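Cytokinesis protein 2 (Saccharomyces cerevisiae, PDB 4WPE) binds phospholipids and actin filaments and mediates the cytoskeletal rearrangements of cytokinesis in budding yeast, here represented by its membrane-associated F-BAR domain. Local coordinates at residues Leu42-Arg47 against Gln235-Ser240; Gln119-Thr124 against Gln220-Ala225. One frame throughout, in Å; residues are numbered along the deposited sequence.

Both contacts lie on helix 170-259 of the F-BAR domain, their centres about 23 Å apart. Contact 1 (42-47 with 235-240) ties it to helix 37-71, whereas contact 2 (119-124 with 220-225) ties it to helix 76-162, the next long helix in the chain. In sequence, both segments of contact 2 fall between those of contact 1. The first is buried: three phenylalanines and an arginine meet there, the arginine's charge being met by acids of its own chain and of the second subunit. The second is only partly buried, with a selenomethionine on the inside and an Arg-Glu salt bridge on the solvent side. The short segments are inclined by 22° in contact 1 and nearly antiparallel in contact 2.

Contact 1 of 2, residues Leu42-Arg47 against Gln235-Ser240; sequences LFFKQR and QQFATS
Phe44 and Phe237, whose CA atoms are the nearest across the pair, lie on two helical segments that run in almost the same direction, 42-47 and 235-240, their axes 13.1 Å apart at closest approach and inclined by 22°. Over so wide a gap the backbones stay apart and long side chains make the contact. A chi1 of 168° swings the Phe237 ring toward the other helix, where three residues gather round it. Phe43 turns its edge toward the Phe237 face in an offset edge-to-face pair, CE2 of Phe43 lying 3.9 Å from CZ of Phe237. Phe44 meets the same ring obliquely, its CE2 4.0 Å from CD1 of Phe237. This aromatic cluster belongs to the helical bundle of the F-BAR domain, where Leu103 of helix 76-162 also packs on Phe237 and Ile61 of the second subunit on Phe43. CE1 of Phe237 sits over one face of the Arg47 guanidinium, the planes steeply inclined (71°), so the groups do not stack. An alanine in place of Phe237 would probably leave a gap between the helices and rob Phe43, Phe44 and the guanidinium of their common partner. Arg47 is paired with Glu51 through NH1 and with Glu89 of the second subunit through NE.

Contact 2 of 2, residues Gln119-Thr124 against Gln220-Ala225; sequences QARYTT and QEMENA
Tyr122 and Met222, a selenomethionine in this crystal, mark the closest backbone approach of segments 119-124 and 220-225, in the antiparallel pairing of helices 76-162 and 170-259 within the F-BAR helical bundle. The segment axes come within 11.4 Å and make an angle of 165°. The close-packed part belongs to Met222, which points at the opposite helix and bends at chi3 (63°), its methyl CE coming to rest 4.1 Å from CB of Tyr122. Its SE lies 3.9 Å from CG of Arg121, and the Met222 and Arg121 chains lie side by side, running opposite ways. Leu118 and Leu125 of helix 76-162 also pack on the buried Met222. Toward solvent the contact changes character. Arg121, stretched out along its length, runs over Met222 so that CG of the latter lies under one face of the guanidinium, 3.8 Å from NH1 of Arg121. Beyond it stands the exposed Glu221, joined to the arginine by a salt bridge, while Glu218 forms a second one with Arg121 NH2. The two acids probably offset the arginine's charge. Glu221 OE2 accepts from Arg121 NH1 at 3.1 Å on its anti side, and more weakly from Arg121 NH2 at 3.3 Å.

Contact 1 of 2, residues Leu42-Arg47 against Gln235-Ser240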
loop_
_atom_site.group_PDB
_atom_site.type_symbol
_atom_site.label_atom_id
_atom_site.label_comp_id
_atom_site.label_asym_id
_atom_site.label_seq_id
_atom_site.Cartn_x
_atom_site.Cartn_y
_atom_site.Cartn_z
ATOM N N LEU A 42 12.366 7.035 12.905
ATOM C CA LEU A 42 12.393 5.653 12.445
ATOM C C LEU A 42 11.112 5.306 11.698
ATOM O O LEU A 42 11.150 4.618 10.679
ATOM C CB LEU A 42 12.592 4.691 13.617
ATOM C CG LEU A 42 12.813 3.225 13.227
ATOM C CD1 LEU A 42 14.179 3.034 12.583
ATOM C CD2 LEU A 42 12.647 2.307 14.428
ATOM N N PHE A 43 9.982 5.784 12.210
ATOM C CA PHE A 43 8.690 5.529 11.582
ATOM C C PHE A 43 8.642 6.088 10.165
ATOM O O PHE A 43 8.226 5.402 9.235
ATOM C CB PHE A 43 7.553 6.127 12.413
ATOM C CG PHE A 43 6.210 6.059 11.736
ATOM C CD1 PHE A 43 5.547 4.850 11.600
ATOM C CD2 PHE A 43 5.614 7.204 11.235
ATOM C CE1 PHE A 43 4.315 4.784 10.982
ATOM C CE2 PHE A 43 4.383 7.146 10.614
ATOM C CZ PHE A 43 3.733 5.934 10.486
ATOM N N PHE A 44 9.072 7.338 10.016
ATOM C CA PHE A 44 9.111 8.005 8.719
ATOM C C PHE A 44 9.968 7.237 7.723
ATOM O O PHE A 44 9.616 7.113 6.551
ATOM C CB PHE A 44 9.650 9.427 8.871
ATOM C CG PHE A 44 8.683 10.379 9.513
ATOM C CD1 PHE A 44 9.141 11.436 10.284
ATOM C CD2 PHE A 44 7.317 10.232 9.329
ATOM C CE1 PHE A 44 8.257 12.321 10.873
ATOM C CE2 PHE A 44 6.427 11.117 9.911
ATOM C CZ PHE A 44 6.898 12.161 10.686
ATOM N N LYS A 45 11.095 6.722 8.202
ATOM C CA LYS A 45 12.005 5.963 7.358
ATOM C C LYS A 45 11.367 4.661 6.887
ATOM O O LYS A 45 11.308 4.391 5.688
ATOM C CB LYS A 45 13.306 5.668 8.105
ATOM C CG LYS A 45 14.324 4.899 7.288
ATOM C CD LYS A 45 15.621 4.705 8.055
ATOM C CE LYS A 45 16.679 4.064 7.175
ATOM N NZ LYS A 45 17.712 3.357 7.979
ATOM N N GLN A 46 10.887 3.862 7.836
ATOM C CA GLN A 46 10.295 2.565 7.521
ATOM C C GLN A 46 9.045 2.708 6.662
ATOM O O GLN A 46 8.830 1.932 5.732
ATOM C CB GLN A 46 9.962 1.801 8.802
ATOM C CG GLN A 46 11.176 1.449 9.637
ATOM C CD GLN A 46 10.954 0.206 10.478
ATOM O OE1 GLN A 46 10.882 0.275 11.708
ATOM N NE2 GLN A 46 10.849 -0.944 9.817
ATOM N N ARG A 47 8.225 3.700 6.987
ATOM C CA ARG A 47 7.044 4.022 6.196
ATOM C C ARG A 47 7.426 4.413 4.765
ATOM O O ARG A 47 6.749 4.038 3.810
ATOM C CB ARG A 47 6.259 5.149 6.867
ATOM C CG ARG A 47 5.119 5.707 6.047
ATOM C CD ARG A 47 3.896 4.824 6.113
ATOM N NE ARG A 47 2.678 5.625 6.165
ATOM C CZ ARG A 47 2.076 6.138 5.099
ATOM N NH1 ARG A 47 2.582 5.935 3.891
ATOM N NH2 ARG A 47 0.969 6.857 5.239
ATOM N N GLN A 235 1.787 17.270 9.660
ATOM C CA GLN A 235 0.742 17.654 8.715
ATOM C C GLN A 235 1.264 17.377 7.313
ATOM O O GLN A 235 0.568 16.784 6.492
ATOM C CB GLN A 235 0.334 19.125 8.875
ATOM C CG GLN A 235 -1.191 19.401 8.878
ATOM C CD GLN A 235 -1.926 19.092 7.565
ATOM O OE1 GLN A 235 -1.400 18.444 6.669
ATOM N NE2 GLN A 235 -3.162 19.571 7.460
ATOM N N GLN A 236 2.503 17.784 7.052
ATOM C CA GLN A 236 3.153 17.488 5.777
ATOM C C GLN A 236 3.062 15.999 5.468
ATOM O O GLN A 236 2.917 15.594 4.316
ATOM C CB GLN A 236 4.612 17.932 5.796
ATOM C CG GLN A 236 4.788 19.429 5.755
ATOM C CD GLN A 236 6.220 19.839 6.010
ATOM O OE1 GLN A 236 7.156 19.188 5.547
ATOM N NE2 GLN A 236 6.398 20.924 6.751
ATOM N N PHE A 237 3.139 15.196 6.522
ATOM C CA PHE A 237 2.874 13.766 6.452
ATOM C C PHE A 237 1.410 13.495 6.111
ATOM O O PHE A 237 1.107 12.780 5.155
ATOM C CB PHE A 237 3.256 13.111 7.782
ATOM C CG PHE A 237 2.775 11.699 7.933
ATOM C CD1 PHE A 237 3.407 10.662 7.272
ATOM C CD2 PHE A 237 1.711 11.406 8.773
ATOM C CE1 PHE A 237 2.969 9.357 7.424
ATOM C CE2 PHE A 237 1.269 10.107 8.934
ATOM C CZ PHE A 237 1.898 9.080 8.257
ATOM N N ALA A 238 0.506 14.087 6.888
ATOM C CA ALA A 238 -0.931 13.867 6.726
ATOM C C ALA A 238 -1.491 14.493 5.450
ATOM O O ALA A 238 -2.590 14.149 5.024
ATOM C CB ALA A 238 -1.685 14.401 7.938
ATOM N N THR A 239 -0.745 15.414 4.850
ATOM C CA THR A 239 -1.185 16.055 3.615
ATOM C C THR A 239 -0.718 15.251 2.405
ATOM O O THR A 239 -1.488 15.014 1.472
ATOM C CB THR A 239 -0.672 17.507 3.519
ATOM O OG1 THR A 239 -1.415 18.336 4.423
ATOM C CG2 THR A 239 -0.839 18.049 2.110
ATOM N N SER A 240 0.541 14.822 2.434
ATOM C CA SER A 240 1.103 14.002 1.366
ATOM C C SER A 240 0.334 12.695 1.221
ATOM O O SER A 240 0.048 12.252 0.111
ATOM C CB SER A 240 2.580 13.711 1.630
ATOM O OG SER A 240 3.380 14.845 1.343
#

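Contact 2 of 2, residues Gln119-Thr124 against Gln220-Ala225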
loop_
_atom_site.group_PDB
_atom_site.type_symbol
_atom_site.label_atom_id
_atom_site.label_comp_id
_atom_site.label_asym_id
_atom_site.label_seq_id
_atom_site.Cartn_x
_atom_site.Cartn_y
_atom_site.Cartn_z
ATOM N N GLN A 119 20.051 18.151 19.618
ATOM C CA GLN A 119 20.980 17.452 20.499
ATOM C C GLN A 119 22.280 18.234 20.686
ATOM O O GLN A 119 22.803 18.326 21.796
ATOM C CB GLN A 119 21.281 16.058 19.948
ATOM C CG GLN A 119 22.323 15.284 20.735
ATOM C CD GLN A 119 21.909 15.046 22.171
ATOM O OE1 GLN A 119 20.740 14.783 22.454
ATOM N NE2 GLN A 119 22.866 15.138 23.088
ATOM N N ALA A 120 22.797 18.799 19.599
ATOM C CA ALA A 120 24.035 19.565 19.664
ATOM C C ALA A 120 23.870 20.789 20.557
ATOM O O ALA A 120 24.728 21.076 21.393
ATOM C CB ALA A 120 24.479 19.982 18.270
ATOM N N ARG A 121 22.764 21.505 20.386
ATOM C CA ARG A 121 22.504 22.694 21.186
ATOM C C ARG A 121 22.285 22.319 22.645
ATOM O O ARG A 121 22.771 23.000 23.549
ATOM C CB ARG A 121 21.290 23.461 20.661
ATOM C CG ARG A 121 20.949 24.681 21.503
ATOM C CD ARG A 121 19.785 25.480 20.944
ATOM N NE ARG A 121 19.671 26.775 21.610
ATOM C CZ ARG A 121 18.676 27.635 21.418
ATOM N NH1 ARG A 121 17.696 27.339 20.578
ATOM N NH2 ARG A 121 18.660 28.791 22.071
ATOM N N TYR A 122 21.551 21.234 22.868
ATOM C CA TYR A 122 21.270 20.773 24.222
ATOM C C TYR A 122 22.553 20.426 24.971
ATOM O O TYR A 122 22.698 20.752 26.150
ATOM C CB TYR A 122 20.339 19.559 24.206
ATOM C CG TYR A 122 20.257 18.875 25.548
ATOM C CD1 TYR A 122 19.481 19.405 26.571
ATOM C CD2 TYR A 122 20.972 17.712 25.804
ATOM C CE1 TYR A 122 19.409 18.791 27.807
ATOM C CE2 TYR A 122 20.908 17.091 27.039
ATOM C CZ TYR A 122 20.124 17.635 28.036
ATOM O OH TYR A 122 20.053 17.020 29.266
ATOM N N THR A 123 23.472 19.757 24.284
ATOM C CA THR A 123 24.751 19.376 24.873
ATOM C C THR A 123 25.536 20.608 25.321
ATOM O O THR A 123 26.080 20.640 26.425
ATOM C CB THR A 123 25.596 18.546 23.882
ATOM O OG1 THR A 123 24.999 17.254 23.719
ATOM C CG2 THR A 123 27.018 18.373 24.394
ATOM N N THR A 124 25.572 21.625 24.465
ATOM C CA THR A 124 26.249 22.877 24.780
ATOM C C THR A 124 25.598 23.586 25.968
ATOM O O THR A 124 26.288 24.063 26.869
ATOM C CB THR A 124 26.258 23.823 23.570
ATOM O OG1 THR A 124 26.990 23.218 22.498
ATOM C CG2 THR A 124 26.904 25.147 23.930
ATOM N N GLN A 220 13.146 26.935 26.770
ATOM C CA GLN A 220 11.755 27.079 26.360
ATOM C C GLN A 220 11.652 27.320 24.856
ATOM O O GLN A 220 10.656 26.970 24.228
ATOM C CB GLN A 220 11.092 28.216 27.138
ATOM C CG GLN A 220 9.632 28.431 26.805
ATOM C CD GLN A 220 9.004 29.522 27.643
ATOM O OE1 GLN A 220 9.269 29.629 28.840
ATOM N NE2 GLN A 220 8.172 30.346 27.014
ATOM N N GLU A 221 12.692 27.912 24.282
ATOM C CA GLU A 221 12.749 28.115 22.841
ATOM C C GLU A 221 13.075 26.803 22.137
ATOM O O GLU A 221 12.577 26.539 21.042
ATOM C CB GLU A 221 13.786 29.183 22.485
ATOM C CG GLU A 221 14.040 29.339 20.994
ATOM C CD GLU A 221 15.087 30.391 20.689
ATOM O OE1 GLU A 221 14.805 31.592 20.895
ATOM O OE2 GLU A 221 16.193 30.017 20.248
HETATM N N MSE A 222 13.910 25.986 22.772
HETATM C CA MSE A 222 14.265 24.677 22.231
HETATM C C MSE A 222 13.045 23.775 22.107
HETATM O O MSE A 222 12.764 23.230 21.038
HETATM C CB MSE A 222 15.309 23.991 23.111
HETATM C CG MSE A 222 16.694 24.594 23.047
HETATM SE SE MSE A 222 18.018 23.292 23.620
HETATM C CE MSE A 222 17.753 21.973 22.210
ATOM N N GLU A 223 12.329 23.616 23.215
ATOM C CA GLU A 223 11.149 22.769 23.244
ATOM C C GLU A 223 10.082 23.293 22.292
ATOM O O GLU A 223 9.461 22.520 21.565
ATOM C CB GLU A 223 10.592 22.668 24.667
ATOM C CG GLU A 223 9.366 21.771 24.801
ATOM C CD GLU A 223 9.686 20.284 24.678
ATOM O OE1 GLU A 223 10.877 19.924 24.548
ATOM O OE2 GLU A 223 8.737 19.471 24.712
ATOM N N ASN A 224 9.880 24.608 22.289
ATOM C CA ASN A 224 8.904 25.220 21.394
ATOM C C ASN A 224 9.243 24.949 19.931
ATOM O O ASN A 224 8.357 24.694 19.114
ATOM C CB ASN A 224 8.816 26.727 21.638
ATOM C CG ASN A 224 7.630 27.360 20.937
ATOM O OD1 ASN A 224 7.691 27.682 19.750
ATOM N ND2 ASN A 224 6.539 27.538 21.671
ATOM N N ALA A 225 10.532 25.000 19.610
ATOM C CA ALA A 225 10.992 24.721 18.257
ATOM C C ALA A 225 10.895 23.232 17.953
ATOM O O ALA A 225 10.782 22.836 16.798
ATOM C CB ALA A 225 12.419 25.209 18.065
#